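Methylated-DNA--protein-cysteine methyltransferase (Thermococcus kodakarensis, PDB 1MGT) repairs O6-methylguanine and O4-methylthymine in DNA by transferring the methyl group to a cysteine of its own, a suicide reaction that irreversibly inactivates the enzyme. Local coordinates at residues 34-37 against 38-42; 41-44 against 45-49; 59-62 against 63-66; 68-72 against 73-77. One frame throughout, in Å; residues are numbered along the deposited sequence.

Interaction 1. Residues 34-37 against 38-42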
loop_
_atom_site.group_PDB
_atom_site.type_symbol
_atom_site.label_atom_id
_atom_site.label_comp_id
_atom_site.label_asym_id
_atom_site.label_seq_id
_atom_site.Cartn_x
_atom_site.Cartn_y
_atom_site.Cartn_z
ATOM N N GLY A 34 1.567 -17.074 -5.858
ATOM C CA GLY A 34 1.502 -17.766 -4.564
ATOM C C GLY A 34 1.772 -16.794 -3.417
ATOM O O GLY A 34 1.113 -16.793 -2.394
ATOM N N THR A 35 2.806 -15.947 -3.602
ATOM C CA THR A 35 3.140 -14.976 -2.560
ATOM C C THR A 35 2.005 -13.966 -2.443
ATOM O O THR A 35 1.648 -13.576 -1.329
ATOM C CB THR A 35 4.483 -14.286 -2.879
ATOM O OG1 THR A 35 5.483 -15.348 -2.878
ATOM C CG2 THR A 35 4.839 -13.289 -1.787
ATOM N N LEU A 36 1.438 -13.574 -3.563
ATOM C CA LEU A 36 0.333 -12.635 -3.557
ATOM C C LEU A 36 -0.817 -13.215 -2.730
ATOM O O LEU A 36 -1.355 -12.524 -1.887
ATOM C CB LEU A 36 -0.222 -12.357 -4.964
ATOM C CG LEU A 36 -1.477 -11.451 -4.936
ATOM C CD1 LEU A 36 -1.035 -10.011 -4.628
ATOM C CD2 LEU A 36 -2.262 -11.472 -6.217
ATOM N N MET A 37 -1.145 -14.498 -2.973
ATOM C CA MET A 37 -2.263 -15.081 -2.204
ATOM C C MET A 37 -2.010 -15.159 -0.725
ATOM O O MET A 37 -2.929 -14.963 0.109
ATOM C CB MET A 37 -2.669 -16.406 -2.849
ATOM C CG MET A 37 -3.313 -16.196 -4.229
ATOM S SD MET A 37 -4.691 -15.054 -4.279
ATOM C CE MET A 37 -5.737 -15.725 -2.987
ATOM N N LYS A 38 -0.785 -15.413 -0.290
ATOM C CA LYS A 38 -0.466 -15.448 1.128
ATOM C C LYS A 38 -0.644 -14.049 1.729
ATOM O O LYS A 38 -1.154 -13.904 2.841
ATOM C CB LYS A 38 0.992 -15.923 1.307
ATOM C CG LYS A 38 1.385 -15.979 2.780
ATOM C CD LYS A 38 2.867 -16.258 2.946
ATOM C CE LYS A 38 3.501 -15.329 3.974
ATOM N NZ LYS A 38 2.907 -15.493 5.326
ATOM N N ARG A 39 -0.218 -13.013 1.006
ATOM C CA ARG A 39 -0.367 -11.636 1.507
ATOM C C ARG A 39 -1.833 -11.205 1.562
ATOM O O ARG A 39 -2.215 -10.490 2.490
ATOM C CB ARG A 39 0.440 -10.643 0.645
ATOM C CG ARG A 39 1.942 -10.941 0.821
ATOM C CD ARG A 39 2.769 -9.937 -0.059
ATOM N NE ARG A 39 4.175 -10.305 0.251
ATOM C CZ ARG A 39 5.222 -9.974 -0.492
ATOM N NH1 ARG A 39 5.085 -9.264 -1.603
ATOM N NH2 ARG A 39 6.421 -10.392 -0.066
ATOM N N ILE A 40 -2.623 -11.660 0.602
ATOM C CA ILE A 40 -4.059 -11.353 0.566
ATOM C C ILE A 40 -4.712 -11.976 1.780
ATOM O O ILE A 40 -5.533 -11.357 2.473
ATOM C CB ILE A 40 -4.679 -11.825 -0.767
ATOM C CG1 ILE A 40 -4.417 -10.818 -1.890
ATOM C CG2 ILE A 40 -6.188 -12.076 -0.632
ATOM C CD1 ILE A 40 -5.126 -9.475 -1.668
ATOM N N HIS A 41 -4.342 -13.218 2.137
ATOM C CA HIS A 41 -4.906 -13.884 3.295
ATOM C C HIS A 41 -4.481 -13.221 4.594
ATOM O O HIS A 41 -5.272 -13.013 5.526
ATOM C CB HIS A 41 -4.481 -15.378 3.297
ATOM C CG HIS A 41 -5.297 -16.109 2.258
ATOM N ND1 HIS A 41 -6.671 -16.269 2.375
ATOM C CD2 HIS A 41 -4.932 -16.703 1.107
ATOM C CE1 HIS A 41 -7.092 -16.933 1.322
ATOM N NE2 HIS A 41 -6.093 -17.214 0.531
ATOM N N ASP A 42 -3.189 -12.840 4.663
ATOM C CA ASP A 42 -2.716 -12.155 5.881
ATOM C C ASP A 42 -3.478 -10.844 6.058
ATOM O O ASP A 42 -3.814 -10.469 7.182
ATOM C CB ASP A 42 -1.209 -11.850 5.777
ATOM C CG ASP A 42 -0.316 -13.052 5.970
ATOM O OD1 ASP A 42 0.876 -12.979 5.580
ATOM O OD2 ASP A 42 -0.754 -14.087 6.493
#
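Thr35 and Arg39 run alongside each other in the same direction, and the Thr35 methyl sits over the centre of the Arg39 guanidinium, with CG2 3.6 Å from CZ. That methyl stands anti to the backbone N of Thr35, which turns OG1 elsewhere, to a hydrogen bond with Asp32 OD1. Extended from CG to NE, the Arg39 chain carries its flat end past the methyl to Glu159 OE2, a salt bridge, and to Phe29 O, both through NH1. With an alanine in place of Arg39, Glu159 would probably be left without this cation and the Thr35 methyl without the plane it rests on. The frame is helix 33-49, its i to i+4 spacing documented by Arg39 N to Thr35 O at 3.0 Å and Ile40 N to Leu36 O at 2.9 Å. Leu36 and Ile40 form the tightly packed side, buried between the helix and strands 2-9, 12-20 and 24-30, with Leu36 CG 4.3 Å from Ile40 CG1. Toward solvent lie partly exposed Met37 and exposed His41, where Met37 CE touches His41 NE2 at 3.8 Å, while exposed Lys38 forms a salt bridge with Asp42 one turn on, NZ meeting the syn lone pair of OD1 at 3.2 Å.

Interaction 2. Residues 41-44 against 45-49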
loop_
_atom_site.group_PDB
_atom_site.type_symbol
_atom_site.label_atom_id
_atom_site.label_comp_id
_atom_site.label_asym_id
_atom_site.label_seq_id
_atom_site.Cartn_x
_atom_site.Cartn_y
_atom_site.Cartn_z
ATOM N N HIS A 41 -4.342 -13.218 2.137
ATOM C CA HIS A 41 -4.906 -13.884 3.295
ATOM C C HIS A 41 -4.481 -13.221 4.594
ATOM O O HIS A 41 -5.272 -13.013 5.526
ATOM C CB HIS A 41 -4.481 -15.378 3.297
ATOM C CG HIS A 41 -5.297 -16.109 2.258
ATOM N ND1 HIS A 41 -6.671 -16.269 2.375
ATOM C CD2 HIS A 41 -4.932 -16.703 1.107
ATOM C CE1 HIS A 41 -7.092 -16.933 1.322
ATOM N NE2 HIS A 41 -6.093 -17.214 0.531
ATOM N N ASP A 42 -3.189 -12.840 4.663
ATOM C CA ASP A 42 -2.716 -12.155 5.881
ATOM C C ASP A 42 -3.478 -10.844 6.058
ATOM O O ASP A 42 -3.814 -10.469 7.182
ATOM C CB ASP A 42 -1.209 -11.850 5.777
ATOM C CG ASP A 42 -0.316 -13.052 5.970
ATOM O OD1 ASP A 42 0.876 -12.979 5.580
ATOM O OD2 ASP A 42 -0.754 -14.087 6.493
ATOM N N LEU A 43 -3.710 -10.116 4.963
ATOM C CA LEU A 43 -4.433 -8.846 5.007
ATOM C C LEU A 43 -5.895 -9.070 5.402
ATOM O O LEU A 43 -6.427 -8.359 6.232
ATOM C CB LEU A 43 -4.404 -8.205 3.616
ATOM C CG LEU A 43 -5.062 -6.817 3.466
ATOM C CD1 LEU A 43 -4.514 -5.846 4.488
ATOM C CD2 LEU A 43 -4.842 -6.320 2.053
ATOM N N ALA A 44 -6.521 -10.109 4.840
ATOM C CA ALA A 44 -7.934 -10.382 5.195
ATOM C C ALA A 44 -8.074 -10.748 6.672
ATOM O O ALA A 44 -9.083 -10.407 7.314
ATOM C CB ALA A 44 -8.400 -11.560 4.331
ATOM N N GLU A 45 -7.125 -11.448 7.243
ATOM C CA GLU A 45 -7.137 -11.863 8.632
ATOM C C GLU A 45 -7.024 -10.622 9.530
ATOM O O GLU A 45 -7.726 -10.506 10.524
ATOM C CB GLU A 45 -6.048 -12.856 8.971
ATOM C CG GLU A 45 -6.271 -13.621 10.269
ATOM C CD GLU A 45 -7.368 -14.673 10.144
ATOM O OE1 GLU A 45 -7.457 -15.362 9.099
ATOM O OE2 GLU A 45 -8.154 -14.812 11.110
ATOM N N HIS A 46 -6.116 -9.724 9.150
ATOM C CA HIS A 46 -5.945 -8.490 9.899
ATOM C C HIS A 46 -7.211 -7.631 9.845
ATOM O O HIS A 46 -7.655 -7.155 10.878
ATOM C CB HIS A 46 -4.744 -7.722 9.306
ATOM C CG HIS A 46 -4.722 -6.287 9.757
ATOM N ND1 HIS A 46 -4.317 -5.941 11.026
ATOM C CD2 HIS A 46 -5.062 -5.136 9.134
ATOM C CE1 HIS A 46 -4.397 -4.636 11.174
ATOM N NE2 HIS A 46 -4.844 -4.127 10.050
ATOM N N LEU A 47 -7.796 -7.424 8.671
ATOM C CA LEU A 47 -9.003 -6.607 8.568
ATOM C C LEU A 47 -10.196 -7.277 9.283
ATOM O O LEU A 47 -10.987 -6.600 9.928
ATOM C CB LEU A 47 -9.371 -6.376 7.107
ATOM C CG LEU A 47 -8.361 -5.521 6.294
ATOM C CD1 LEU A 47 -8.674 -5.566 4.822
ATOM C CD2 LEU A 47 -8.436 -4.091 6.840
ATOM N N GLY A 48 -10.251 -8.594 9.179
ATOM C CA GLY A 48 -11.352 -9.340 9.856
ATOM C C GLY A 48 -11.237 -9.149 11.363
ATOM O O GLY A 48 -12.250 -9.001 12.047
ATOM N N LYS A 49 -10.031 -9.117 11.939
ATOM C CA LYS A 49 -9.855 -8.906 13.367
ATOM C C LYS A 49 -10.262 -7.490 13.771
ATOM O O LYS A 49 -10.434 -7.192 14.971
ATOM C CB LYS A 49 -8.403 -9.202 13.774
ATOM C CG LYS A 49 -8.151 -10.720 13.865
ATOM C CD LYS A 49 -8.349 -11.187 15.295
ATOM C CE LYS A 49 -9.252 -12.407 15.400
ATOM N NZ LYS A 49 -8.778 -13.544 14.565
HETATM O O HOH W 1 -7.350 -14.951 5.711
#
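Leu43 O approaches the His46 imidazole at a slant, while the His41 ring has water 1 at its edge, in the ring plane. In His46, CG stands anti to the backbone N (chi1 164°), which sends the ring toward Arg132 and a bound sulfate, about 4 Å from the His46 side chain. The sulfate probably comes from the crystallisation liquor, though such ions often mark pockets. Beside His41, water 1 donates to the His41 carbonyl, 2.8 Å from its O, and weakly to Glu45 OE1, so that it bridges successive turns. His41 O also accepts from Glu45 N at 3.0 Å.

All of this belongs to the C-terminal half of helix 33-49, where the N-H groups of Glu45, His46, Leu47 and Gly48 each donate to the carbonyl four residues back. The straightest of these bonds is Leu47 N to Leu43 O, 2.9 Å long with an N-H...O angle of 170°. The side chains of the same two residues also cross, Leu47 CD1 lying 4.1 Å from Leu43 CG. Leu47 is buried and also touches Val52, whereas Leu43 rests on Pro134. At Gly48, a CB would come within 3.2 Å of Ala44 O, a tight fit. Further round, the Glu45 chain bends at chi2, and its OE2 lies 3.7 Å from Lys49 NZ, a long salt bridge between exposed residues that is consistent with the intra-helix ion pairs described for this hyperthermostable protein.

Interaction 3. Residues 59-62 against 63-66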
loop_
_atom_site.group_PDB
_atom_site.type_symbol
_atom_site.label_atom_id
_atom_site.label_comp_id
_atom_site.label_asym_id
_atom_site.label_seq_id
_atom_site.Cartn_x
_atom_site.Cartn_y
_atom_site.Cartn_z
ATOM N N GLN A 59 -13.744 -11.888 -8.635
ATOM C CA GLN A 59 -14.598 -11.154 -9.537
ATOM C C GLN A 59 -13.773 -10.167 -10.381
ATOM O O GLN A 59 -12.774 -9.615 -9.925
ATOM C CB GLN A 59 -15.646 -10.353 -8.757
ATOM C CG GLN A 59 -16.509 -11.121 -7.757
ATOM C CD GLN A 59 -17.417 -12.155 -8.407
ATOM O OE1 GLN A 59 -17.690 -12.091 -9.599
ATOM N NE2 GLN A 59 -17.895 -13.138 -7.642
ATOM N N PRO A 60 -14.201 -9.950 -11.613
ATOM C CA PRO A 60 -13.556 -9.018 -12.511
ATOM C C PRO A 60 -13.771 -7.591 -12.028
ATOM O O PRO A 60 -14.798 -7.205 -11.455
ATOM C CB PRO A 60 -14.259 -9.198 -13.856
ATOM C CG PRO A 60 -15.139 -10.391 -13.713
ATOM C CD PRO A 60 -15.405 -10.569 -12.239
ATOM N N SER A 61 -12.723 -6.767 -12.220
ATOM C CA SER A 61 -12.854 -5.371 -11.818
ATOM C C SER A 61 -11.677 -4.602 -12.446
ATOM O O SER A 61 -10.756 -5.243 -12.939
ATOM C CB SER A 61 -12.974 -5.135 -10.350
ATOM O OG SER A 61 -11.780 -4.755 -9.717
ATOM N N ASP A 62 -11.809 -3.288 -12.441
ATOM C CA ASP A 62 -10.735 -2.476 -13.012
ATOM C C ASP A 62 -9.805 -1.967 -11.911
ATOM O O ASP A 62 -8.870 -1.224 -12.216
ATOM C CB ASP A 62 -11.286 -1.319 -13.829
ATOM C CG ASP A 62 -12.058 -0.304 -13.051
ATOM O OD1 ASP A 62 -12.358 0.790 -13.606
ATOM O OD2 ASP A 62 -12.411 -0.543 -11.878
ATOM N N TYR A 63 -9.999 -2.386 -10.670
ATOM C CA TYR A 63 -9.153 -1.939 -9.567
ATOM C C TYR A 63 -7.689 -2.276 -9.717
ATOM O O TYR A 63 -6.821 -1.388 -9.527
ATOM C CB TYR A 63 -9.702 -2.384 -8.223
ATOM C CG TYR A 63 -10.832 -1.519 -7.710
ATOM C CD1 TYR A 63 -12.011 -2.111 -7.282
ATOM C CD2 TYR A 63 -10.726 -0.140 -7.642
ATOM C CE1 TYR A 63 -13.056 -1.338 -6.797
ATOM C CE2 TYR A 63 -11.768 0.634 -7.166
ATOM C CZ TYR A 63 -12.918 0.030 -6.745
ATOM O OH TYR A 63 -13.980 0.784 -6.264
ATOM N N PRO A 64 -7.326 -3.504 -10.053
ATOM C CA PRO A 64 -5.933 -3.875 -10.241
ATOM C C PRO A 64 -5.260 -2.970 -11.271
ATOM O O PRO A 64 -4.131 -2.500 -11.063
ATOM C CB PRO A 64 -5.986 -5.322 -10.706
ATOM C CG PRO A 64 -7.257 -5.829 -10.014
ATOM C CD PRO A 64 -8.232 -4.666 -10.246
ATOM N N GLU A 65 -5.911 -2.694 -12.389
ATOM C CA GLU A 65 -5.333 -1.826 -13.400
ATOM C C GLU A 65 -5.193 -0.393 -12.858
ATOM O O GLU A 65 -4.222 0.265 -13.203
ATOM C CB GLU A 65 -6.135 -1.816 -14.695
ATOM C CG GLU A 65 -5.382 -1.077 -15.817
ATOM C CD GLU A 65 -6.217 -0.904 -17.061
ATOM O OE1 GLU A 65 -5.688 -0.386 -18.075
ATOM O OE2 GLU A 65 -7.409 -1.281 -17.055
ATOM N N LYS A 66 -6.135 0.079 -12.062
ATOM C CA LYS A 66 -6.009 1.462 -11.529
ATOM C C LYS A 66 -4.808 1.535 -10.594
ATOM O O LYS A 66 -4.027 2.492 -10.641
ATOM C CB LYS A 66 -7.264 1.879 -10.793
ATOM C CG LYS A 66 -8.449 2.195 -11.700
ATOM C CD LYS A 66 -9.638 2.510 -10.795
ATOM C CE LYS A 66 -10.875 2.912 -11.594
ATOM N NZ LYS A 66 -12.023 3.038 -10.620
HETATM O O HOH W 2 -8.044 -4.395 -13.647
#
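Lys66 N donates to Asp62 O at 3.0 Å, in the carbonyl plane, and so closes the first turn of helix 63-71 on the loop that leads into it. Just before that turn, Ser61 OG accepts from Tyr63 N at 3.1 Å with an N-H...O angle of 160°, a capping bond. The same hydroxyl is hydrogen-bonded to Ser3 OG, which ties the helix start to strand 2-9, and Tyr63 CD1 comes within 3.6 Å of it. Beyond this point the Tyr63 ring meets that of Phe20, their planes about 60° apart. Pro64, buried against strands 2-9 and 12-20, has its CD 3.6 Å from Ser61 OG.

Asp62 CG takes the crowded position between its backbone N and carbonyl carbon (chi1 65°), which brings the carboxylate across the Lys66 chain. That chain is extended beyond CG, and Asp62 OD1 meets its CE at 3.3 Å but its NZ only at 3.8 Å, a long salt bridge. Lys66 NZ has a second, likewise long and weak ion pair with Glu83 OE2.

The chemistry is that of a helix N terminus. Tyr63 N is met by the serine, Pro64 has no N-H to satisfy, and water 2 accepts from Glu65 N at 3.0 Å while donating to Ser61 O. The negative charge of Asp62 beside this end is likely to interact favourably with the helix dipole.

Interaction 4. Residues 68-72 against 73-77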
loop_
_atom_site.group_PDB
_atom_site.type_symbol
_atom_site.label_atom_id
_atom_site.label_comp_id
_atom_site.label_asym_id
_atom_site.label_seq_id
_atom_site.Cartn_x
_atom_site.Cartn_y
_atom_site.Cartn_z
ATOM N N PHE A 68 -2.137 -0.368 -10.777
ATOM C CA PHE A 68 -0.961 -0.419 -11.619
ATOM C C PHE A 68 -0.637 0.964 -12.206
ATOM O O PHE A 68 0.546 1.310 -12.316
ATOM C CB PHE A 68 -1.168 -1.422 -12.769
ATOM C CG PHE A 68 0.041 -1.573 -13.655
ATOM C CD1 PHE A 68 1.188 -2.160 -13.197
ATOM C CD2 PHE A 68 -0.032 -1.107 -14.966
ATOM C CE1 PHE A 68 2.296 -2.297 -14.016
ATOM C CE2 PHE A 68 1.070 -1.242 -15.801
ATOM C CZ PHE A 68 2.223 -1.829 -15.322
ATOM N N LYS A 69 -1.660 1.724 -12.579
ATOM C CA LYS A 69 -1.446 3.072 -13.117
ATOM C C LYS A 69 -0.806 3.968 -12.052
ATOM O O LYS A 69 0.011 4.830 -12.412
ATOM C CB LYS A 69 -2.761 3.679 -13.584
ATOM C CG LYS A 69 -3.178 3.124 -14.962
ATOM C CD LYS A 69 -4.541 3.698 -15.308
ATOM C CE LYS A 69 -5.089 3.147 -16.622
ATOM N NZ LYS A 69 -6.365 3.875 -16.947
ATOM N N VAL A 70 -1.179 3.783 -10.777
ATOM C CA VAL A 70 -0.511 4.610 -9.746
ATOM C C VAL A 70 0.933 4.163 -9.621
ATOM O O VAL A 70 1.892 4.948 -9.533
ATOM C CB VAL A 70 -1.248 4.439 -8.390
ATOM C CG1 VAL A 70 -0.467 5.134 -7.277
ATOM C CG2 VAL A 70 -2.643 5.011 -8.519
ATOM N N LEU A 71 1.187 2.843 -9.606
ATOM C CA LEU A 71 2.507 2.288 -9.493
ATOM C C LEU A 71 3.466 2.832 -10.566
ATOM O O LEU A 71 4.608 3.165 -10.224
ATOM C CB LEU A 71 2.464 0.743 -9.656
ATOM C CG LEU A 71 3.717 -0.041 -9.270
ATOM C CD1 LEU A 71 3.357 -1.491 -8.890
ATOM C CD2 LEU A 71 4.724 -0.075 -10.402
ATOM N N ILE A 72 3.014 2.901 -11.815
ATOM C CA ILE A 72 3.903 3.367 -12.883
ATOM C C ILE A 72 3.870 4.869 -13.074
ATOM O O ILE A 72 4.537 5.382 -13.991
ATOM C CB ILE A 72 3.646 2.625 -14.216
ATOM C CG1 ILE A 72 2.259 2.923 -14.742
ATOM C CG2 ILE A 72 3.857 1.123 -14.036
ATOM C CD1 ILE A 72 1.966 2.295 -16.113
ATOM N N GLY A 73 3.134 5.606 -12.258
ATOM C CA GLY A 73 3.056 7.034 -12.303
ATOM C C GLY A 73 2.111 7.661 -13.279
ATOM O O GLY A 73 2.273 8.851 -13.570
ATOM N N GLU A 74 1.143 6.919 -13.805
ATOM C CA GLU A 74 0.164 7.446 -14.748
ATOM C C GLU A 74 -0.961 8.165 -14.011
ATOM O O GLU A 74 -1.661 9.029 -14.543
ATOM C CB GLU A 74 -0.455 6.301 -15.571
ATOM C CG GLU A 74 0.496 5.671 -16.562
ATOM C CD GLU A 74 0.713 6.524 -17.807
ATOM O OE1 GLU A 74 1.767 6.369 -18.432
ATOM O OE2 GLU A 74 -0.162 7.345 -18.160
ATOM N N LEU A 75 -1.152 7.757 -12.765
ATOM C CA LEU A 75 -2.173 8.322 -11.877
ATOM C C LEU A 75 -1.439 8.745 -10.600
ATOM O O LEU A 75 -0.562 7.992 -10.149
ATOM C CB LEU A 75 -3.220 7.265 -11.565
ATOM C CG LEU A 75 -4.523 7.635 -10.896
ATOM C CD1 LEU A 75 -5.287 8.698 -11.671
ATOM C CD2 LEU A 75 -5.413 6.391 -10.702
ATOM N N ASP A 76 -1.726 9.924 -10.066
ATOM C CA ASP A 76 -0.987 10.313 -8.843
ATOM C C ASP A 76 -1.633 9.636 -7.633
ATOM O O ASP A 76 -2.818 9.347 -7.646
ATOM C CB ASP A 76 -0.950 11.829 -8.692
ATOM C CG ASP A 76 -2.282 12.397 -8.293
ATOM O OD1 ASP A 76 -3.243 12.290 -9.091
ATOM O OD2 ASP A 76 -2.390 12.933 -7.172
ATOM N N ASN A 77 -0.848 9.402 -6.582
ATOM C CA ASN A 77 -1.395 8.742 -5.391
ATOM C C ASN A 77 -2.625 9.379 -4.804
ATOM O O ASN A 77 -3.611 8.717 -4.450
ATOM C CB ASN A 77 -0.317 8.679 -4.303
ATOM C CG ASN A 77 0.923 7.968 -4.759
ATOM O OD1 ASN A 77 1.800 8.534 -5.426
ATOM N ND2 ASN A 77 1.037 6.680 -4.409
HETATM O O HOH W 3 2.392 7.597 -8.221
HETATM O O HOH W 4 3.908 5.708 -17.055
#
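Gly73 N reaches back to Val70 O at 3.1 Å and Glu74 N to Lys69 O at 2.8 Å, the paired bonds of a Schellman motif that ends helix 63-71. Gly73 turns the chain with a phi of 83°, and any CB on it would lie only 2.6 Å from Ile72 O, a clash that glycine escapes. Next, Glu74 bends at chi2 and crosses Ile72, its CG 3.7 Å from Ile72 CD1; water 4 donates both to its OE1 and to Ile72 O.

Leu75 N gives Lys69 O a second donor at 3.2 Å, but from well above the carbonyl plane, 63° out of it, whereas Glu74 N lies nearly on the line of the C=O bond. The Leu75 side chain packs on Val70, Leu75 CD2 to Val70 CG2 at 3.8 Å, and Leu75 O receives a CA-H...O contact from Val70 CA. The two branches of Val70 divide the work: CG2, anti to the carbonyl carbon, meets Leu75, and CG1, anti to the backbone N, faces Asn77. With an alanine in its place, both methyls go, and a gap would probably open between the helix and the Leu75 and Asn77 side chains.

Asn77 is buried, its amide fixed by Val138 O at ND2 and by Arg143 NH2 at OD1. Water 3 donates to Asn77 OD1 and Val70 O, while Asn77 ND2 lies 3.6 Å from Val70 CG1.

From the N terminus, interactions 1 and 2 follow each other along helix 33-49 and share His41 and Asp42. The chain then passes through a loop to interaction 3, which starts helix 63-71, and interaction 4 ends that helix. Each contact is local, so none closes a long loop, and the series neither nests nor crosses. Interactions 3 and 4 touch through Lys66 O and Leu75 CD2, 4.1 Å apart, whereas the centres of interactions 2 and 4 lie about 25 Å apart on opposite sides of the chain's centre. Interactions 1 and 3 each bring their helix against strands 2-9 and 12-20 of the antiparallel sheet.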